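Local coordinates for DNA repair protein PprA (Deinococcus deserti, PDB 6MC8) that probably binds DNA and takes part in DNA damage repair and genome segregation, and is linked to filament formation, at residues A[50-55]-A[63-68]; A[160-165]-A[272-277]. The protein carries 2 engineered substitutions. All blocks are in the same frame, centred on the assembly; numbering follows the deposited sequence.

Contact 1: A[50-55]-A[63-68]; sequences SDVQAL and TTLEAQ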
loop_
_atom_site.group_PDB
_atom_site.type_symbol
_atom_site.label_atom_id
_atom_site.label_comp_id
_atom_site.label_asym_id
_atom_site.label_seq_id
_atom_site.Cartn_x
_atom_site.Cartn_y
_atom_site.Cartn_z
ATOM N N SER A 50 21.093 27.226 5.831
ATOM C CA SER A 50 19.691 27.577 6.007
ATOM C C SER A 50 19.344 28.852 5.254
ATOM O O SER A 50 20.127 29.802 5.208
ATOM C CB SER A 50 19.369 27.741 7.490
ATOM O OG SER A 50 18.010 28.064 7.692
ATOM N N ASP A 51 18.156 28.865 4.661
ATOM C CA ASP A 51 17.674 29.994 3.882
ATOM C C ASP A 51 16.641 30.832 4.619
ATOM O O ASP A 51 16.105 31.774 4.033
ATOM C CB ASP A 51 17.073 29.501 2.561
ATOM C CG ASP A 51 18.114 28.979 1.605
ATOM O OD1 ASP A 51 19.255 29.471 1.633
ATOM O OD2 ASP A 51 17.790 28.075 0.821
ATOM N N VAL A 52 16.362 30.527 5.888
ATOM C CA VAL A 52 15.190 31.091 6.552
ATOM C C VAL A 52 15.429 32.550 6.927
ATOM O O VAL A 52 14.526 33.389 6.818
ATOM C CB VAL A 52 14.819 30.235 7.778
ATOM C CG1 VAL A 52 13.556 30.748 8.432
ATOM C CG2 VAL A 52 14.654 28.793 7.373
ATOM N N GLN A 53 16.651 32.877 7.353
ATOM C CA GLN A 53 16.992 34.266 7.644
ATOM C C GLN A 53 16.982 35.114 6.376
ATOM O O GLN A 53 16.590 36.285 6.405
ATOM C CB GLN A 53 18.358 34.335 8.326
ATOM C CG GLN A 53 18.761 35.721 8.805
ATOM C CD GLN A 53 17.887 36.232 9.930
ATOM O OE1 GLN A 53 17.006 37.062 9.724
ATOM N NE2 GLN A 53 18.142 35.749 11.135
ATOM N N ALA A 54 17.386 34.529 5.247
ATOM C CA ALA A 54 17.385 35.266 3.989
ATOM C C ALA A 54 15.970 35.463 3.461
ATOM O O ALA A 54 15.683 36.467 2.802
ATOM C CB ALA A 54 18.246 34.545 2.957
ATOM N N LEU A 55 15.069 34.521 3.744
ATOM C CA LEU A 55 13.682 34.690 3.329
ATOM C C LEU A 55 12.963 35.704 4.204
ATOM O O LEU A 55 12.101 36.445 3.719
ATOM C CB LEU A 55 12.950 33.351 3.357
ATOM C CG LEU A 55 13.309 32.320 2.292
ATOM C CD1 LEU A 55 12.630 31.021 2.602
ATOM C CD2 LEU A 55 12.892 32.803 0.925
ATOM N N THR A 63 3.999 31.977 6.759
ATOM C CA THR A 63 3.656 30.714 6.110
ATOM C C THR A 63 4.779 30.245 5.188
ATOM O O THR A 63 5.085 29.049 5.132
ATOM C CB THR A 63 2.336 30.875 5.350
ATOM O OG1 THR A 63 1.313 31.274 6.268
ATOM C CG2 THR A 63 1.908 29.581 4.688
ATOM N N THR A 64 5.421 31.178 4.485
ATOM C CA THR A 64 6.578 30.840 3.662
ATOM C C THR A 64 7.778 30.470 4.529
ATOM O O THR A 64 8.525 29.538 4.208
ATOM C CB THR A 64 6.900 32.016 2.732
ATOM O OG1 THR A 64 5.780 32.257 1.874
ATOM C CG2 THR A 64 8.115 31.745 1.875
ATOM N N LEU A 65 7.958 31.176 5.649
ATOM C CA LEU A 65 9.071 30.896 6.552
ATOM C C LEU A 65 8.920 29.542 7.229
ATOM O O LEU A 65 9.888 28.783 7.328
ATOM C CB LEU A 65 9.183 31.997 7.603
ATOM C CG LEU A 65 9.690 33.361 7.151
ATOM C CD1 LEU A 65 9.531 34.361 8.267
ATOM C CD2 LEU A 65 11.134 33.261 6.739
ATOM N N GLU A 66 7.711 29.218 7.694
ATOM C CA GLU A 66 7.492 27.948 8.376
ATOM C C GLU A 66 7.544 26.777 7.405
ATOM O O GLU A 66 7.847 25.649 7.805
ATOM C CB GLU A 66 6.158 27.981 9.120
ATOM C CG GLU A 66 6.188 28.835 10.374
ATOM C CD GLU A 66 4.823 29.028 10.992
ATOM O OE1 GLU A 66 3.823 28.649 10.356
ATOM O OE2 GLU A 66 4.754 29.562 12.112
ATOM N N ALA A 67 7.252 27.022 6.129
ATOM C CA ALA A 67 7.414 25.978 5.126
ATOM C C ALA A 67 8.887 25.685 4.876
ATOM O O ALA A 67 9.266 24.535 4.639
ATOM C CB ALA A 67 6.715 26.377 3.829
ATOM N N GLN A 68 9.731 26.715 4.936
ATOM C CA GLN A 68 11.162 26.504 4.770
ATOM C C GLN A 68 11.777 25.898 6.024
ATOM O O GLN A 68 12.716 25.102 5.934
ATOM C CB GLN A 68 11.845 27.821 4.410
ATOM C CG GLN A 68 13.310 27.702 4.049
ATOM C CD GLN A 68 13.531 26.938 2.765
ATOM O OE1 GLN A 68 12.758 27.054 1.824
ATOM N NE2 GLN A 68 14.608 26.173 2.713
#
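Gln68 lies across Val52 and Leu55; its CB and CG are apolar and its amide is polar. Its CB sits 3.8 Å from Leu55 CD1. The next carbon touches two residues: CG is 3.7 Å from Leu55 CD1 and also 3.7 Å from Val52 CG2. CG lies anti to the backbone N (chi1 -173°), and the chain then bends at chi2. This turns the amide past Leu55, with OE1 4.0 Å from Leu55 CD1. At the end, NE2 comes within 4.1 Å of Asp51 CB. That amide nitrogen is hydrogen-bonded to Glu72, which also accepts from Asp51 N and bonds Ser50 OG. Replacing Gln68 by an alanine would probably open a gap beside Val52 and Leu55 and leave Glu72 without one of its donors. Leu65 fills the other part of the interface. Its CD2 methyl is 3.4 Å from Val52 O and 3.8 Å from Leu55 CB, and it also rests on Val52 CG1. Beyond the pair, Val52 also touches Leu36 of helix 35-43, and Leu65 touches Leu93 of strand 89-95. Ser50 OG accepts a weak capping bond from Val52 N. The arrangement is that of two successive helices, 52-57 and 62-80, joined by a short link and packed through Val52, Leu55, Leu65 and the aliphatic part of Gln68.

Contact 2: A[160-165]-A[272-277]; sequences VLIEDA and REVDRW
Arg272 runs beside the last turn of helix 156-163 and meets the backbone of Ile162 and Glu163. Its CA points a hydrogen at Ile162 O, a CA-H...O contact of 3.3 Å. A second one returns from Glu163 CA to Arg272 O. Ile162 CG2 presses on the Arg272 carbonyl carbon at 3.5 Å. The arginine chain is extended from CG to NE, which carries the guanidinium along the helix end. There its edge is turned to the carbonyl oxygens of Glu163 and Ala165. Arg272 NH1 is modelled with a weak bond to Glu163 O (3.3 Å), but it lies too close to Ala165 O, so its place, and this bond, are doubtful. A positive group among carbonyls at a helix C-terminus would suit the helix dipole. Arg185 bonds the oxygens of Leu161 and Ile162 at the same end.

Glu273 is the N-cap residue of helix 274-304. The C-terminal end of one helix thus meets the N-terminal end of another, beside the four-stranded antiparallel sheet. This region lies at the dimer interface: Val160 packs on Val160 of the second subunit, and Arg272 on His147 of that subunit.

Val274 uses both backbone and side chain. A water accepts from Val274 N at 3.1 Å and donates to Glu163 OE2 at 2.5 Å, linking the carboxylate to the first turn of the long helix. Val274 CG1 also lies 4.2 Å from Ile162 CG2.

Trp277, one turn on, crosses Ile162 at about a right angle. CD1 of Ile162 lies 3.7 Å from Trp277 CG, above the ring plane but off-centre, in a CH-pi contact. The indole NE1 is hydrogen-bonded to Thr183 on the sheet.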
loop_
_atom_site.group_PDB
_atom_site.type_symbol
_atom_site.label_atom_id
_atom_site.label_comp_id
_atom_site.label_asym_id
_atom_site.label_seq_id
_atom_site.Cartn_x
_atom_site.Cartn_y
_atom_site.Cartn_z
ATOM N N VAL A 160 11.171 -6.569 -8.803
ATOM C CA VAL A 160 9.721 -6.705 -8.856
ATOM C C VAL A 160 9.055 -5.677 -7.945
ATOM O O VAL A 160 7.990 -5.139 -8.269
ATOM C CB VAL A 160 9.326 -8.151 -8.505
ATOM C CG1 VAL A 160 7.825 -8.343 -8.540
ATOM C CG2 VAL A 160 9.998 -9.123 -9.447
ATOM N N LEU A 161 9.684 -5.363 -6.811
ATOM C CA LEU A 161 9.110 -4.400 -5.874
ATOM C C LEU A 161 9.139 -2.982 -6.438
ATOM O O LEU A 161 8.220 -2.190 -6.203
ATOM C CB LEU A 161 9.854 -4.465 -4.540
ATOM C CG LEU A 161 9.691 -5.715 -3.676
ATOM C CD1 LEU A 161 10.713 -5.720 -2.565
ATOM C CD2 LEU A 161 8.302 -5.806 -3.101
ATOM N N ILE A 162 10.183 -2.646 -7.191
ATOM C CA ILE A 162 10.283 -1.310 -7.772
ATOM C C ILE A 162 9.380 -1.189 -8.995
ATOM O O ILE A 162 8.611 -0.230 -9.121
ATOM C CB ILE A 162 11.753 -0.983 -8.099
ATOM C CG1 ILE A 162 12.553 -0.769 -6.817
ATOM C CG2 ILE A 162 11.873 0.241 -8.953
ATOM C CD1 ILE A 162 14.039 -0.773 -7.032
ATOM N N GLU A 163 9.435 -2.172 -9.897
ATOM C CA GLU A 163 8.683 -2.086 -11.147
ATOM C C GLU A 163 7.191 -2.301 -10.928
ATOM O O GLU A 163 6.363 -1.538 -11.436
ATOM C CB GLU A 163 9.205 -3.110 -12.153
ATOM C CG GLU A 163 10.559 -2.811 -12.742
ATOM C CD GLU A 163 11.033 -3.907 -13.669
ATOM O OE1 GLU A 163 10.404 -4.980 -13.689
ATOM O OE2 GLU A 163 12.021 -3.691 -14.392
ATOM N N ASP A 164 6.828 -3.338 -10.180
ATOM C CA ASP A 164 5.478 -3.873 -10.210
ATOM C C ASP A 164 4.674 -3.603 -8.949
ATOM O O ASP A 164 3.444 -3.652 -8.998
ATOM C CB ASP A 164 5.528 -5.385 -10.454
ATOM C CG ASP A 164 6.159 -5.736 -11.775
ATOM O OD1 ASP A 164 6.016 -4.952 -12.730
ATOM O OD2 ASP A 164 6.824 -6.785 -11.850
ATOM N N ALA A 165 5.316 -3.321 -7.830
ATOM C CA ALA A 165 4.577 -3.246 -6.585
ATOM C C ALA A 165 4.149 -1.818 -6.269
ATOM O O ALA A 165 4.589 -0.843 -6.877
ATOM C CB ALA A 165 5.409 -3.812 -5.437
ATOM N N ARG A 272 9.776 3.726 -10.743
ATOM C CA ARG A 272 9.621 2.286 -11.059
ATOM C C ARG A 272 10.781 1.728 -11.884
ATOM O O ARG A 272 10.633 0.624 -12.361
ATOM C CB ARG A 272 8.277 2.017 -11.717
ATOM C CG ARG A 272 7.117 2.393 -10.827
ATOM C CD ARG A 272 5.843 1.656 -11.084
ATOM N NE ARG A 272 4.917 2.020 -10.056
ATOM C CZ ARG A 272 4.617 1.290 -9.028
ATOM N NH1 ARG A 272 5.146 0.106 -8.873
ATOM N NH2 ARG A 272 3.775 1.746 -8.138
ATOM N N GLU A 273 11.878 2.464 -12.020
ATOM C CA GLU A 273 13.012 1.981 -12.790
ATOM C C GLU A 273 14.138 1.589 -11.844
ATOM O O GLU A 273 14.412 2.297 -10.872
ATOM C CB GLU A 273 13.486 3.042 -13.781
ATOM C CG GLU A 273 12.446 3.407 -14.825
ATOM C CD GLU A 273 12.114 2.265 -15.762
ATOM O OE1 GLU A 273 13.005 1.442 -16.049
ATOM O OE2 GLU A 273 10.955 2.191 -16.220
ATOM N N VAL A 274 14.785 0.459 -12.127
ATOM C CA VAL A 274 15.805 -0.046 -11.216
ATOM C C VAL A 274 17.137 0.654 -11.456
ATOM O O VAL A 274 17.991 0.705 -10.565
ATOM C CB VAL A 274 15.936 -1.573 -11.345
ATOM C CG1 VAL A 274 14.625 -2.247 -10.997
ATOM C CG2 VAL A 274 16.367 -1.960 -12.739
ATOM N N ASP A 275 17.337 1.206 -12.652
ATOM C CA ASP A 275 18.584 1.906 -12.924
ATOM C C ASP A 275 18.575 3.286 -12.285
ATOM O O ASP A 275 19.636 3.861 -12.014
ATOM C CB ASP A 275 18.826 1.998 -14.429
ATOM C CG ASP A 275 19.117 0.650 -15.058
ATOM O OD1 ASP A 275 19.606 -0.249 -14.345
ATOM O OD2 ASP A 275 18.871 0.492 -16.271
ATOM N N ARG A 276 17.385 3.832 -12.034
ATOM C CA ARG A 276 17.274 5.050 -11.244
ATOM C C ARG A 276 17.603 4.779 -9.782
ATOM O O ARG A 276 18.354 5.537 -9.161
ATOM C CB ARG A 276 15.873 5.638 -11.368
ATOM C CG ARG A 276 15.676 6.893 -10.553
ATOM C CD ARG A 276 16.412 8.072 -11.144
ATOM N NE ARG A 276 16.279 9.251 -10.299
ATOM C CZ ARG A 276 17.183 9.638 -9.409
ATOM N NH1 ARG A 276 18.318 8.970 -9.284
ATOM N NH2 ARG A 276 16.972 10.718 -8.674
ATOM N N TRP A 277 17.041 3.696 -9.226
ATOM C CA TRP A 277 17.291 3.312 -7.837
ATOM C C TRP A 277 18.764 3.026 -7.586
ATOM O O TRP A 277 19.284 3.323 -6.506
ATOM C CB TRP A 277 16.465 2.077 -7.473
ATOM C CG TRP A 277 16.789 1.555 -6.108
ATOM C CD1 TRP A 277 16.368 2.052 -4.916
ATOM C CD2 TRP A 277 17.708 0.502 -5.801
ATOM N NE1 TRP A 277 16.929 1.341 -3.885
ATOM C CE2 TRP A 277 17.760 0.388 -4.405
ATOM C CE3 TRP A 277 18.487 -0.356 -6.578
ATOM C CZ2 TRP A 277 18.548 -0.560 -3.767
ATOM C CZ3 TRP A 277 19.265 -1.292 -5.946
ATOM C CH2 TRP A 277 19.291 -1.390 -4.554
HETATM O O HOH W 1 13.020 -1.464 -13.852
#

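In the fold
The two contacts lie in separate parts of the chain, with centres 35 Å apart and nearest atoms about 19 Å apart. They share no helix or strand. Contact 1 is local: it joins neighbouring helices, is only partly buried, and has no hydrogen bond between its segments. Glu72 of helix 62-80 bonds Gln68 NE2, Ser50 OG and Asp51 N. Contact 2 is long-range and more buried, and brings together residues more than a hundred positions apart. There, backbone carbonyls, an arginine and a water add to the apolar core. The second subunit packs against contact 2, whereas no other chain of the assembly touches contact 1.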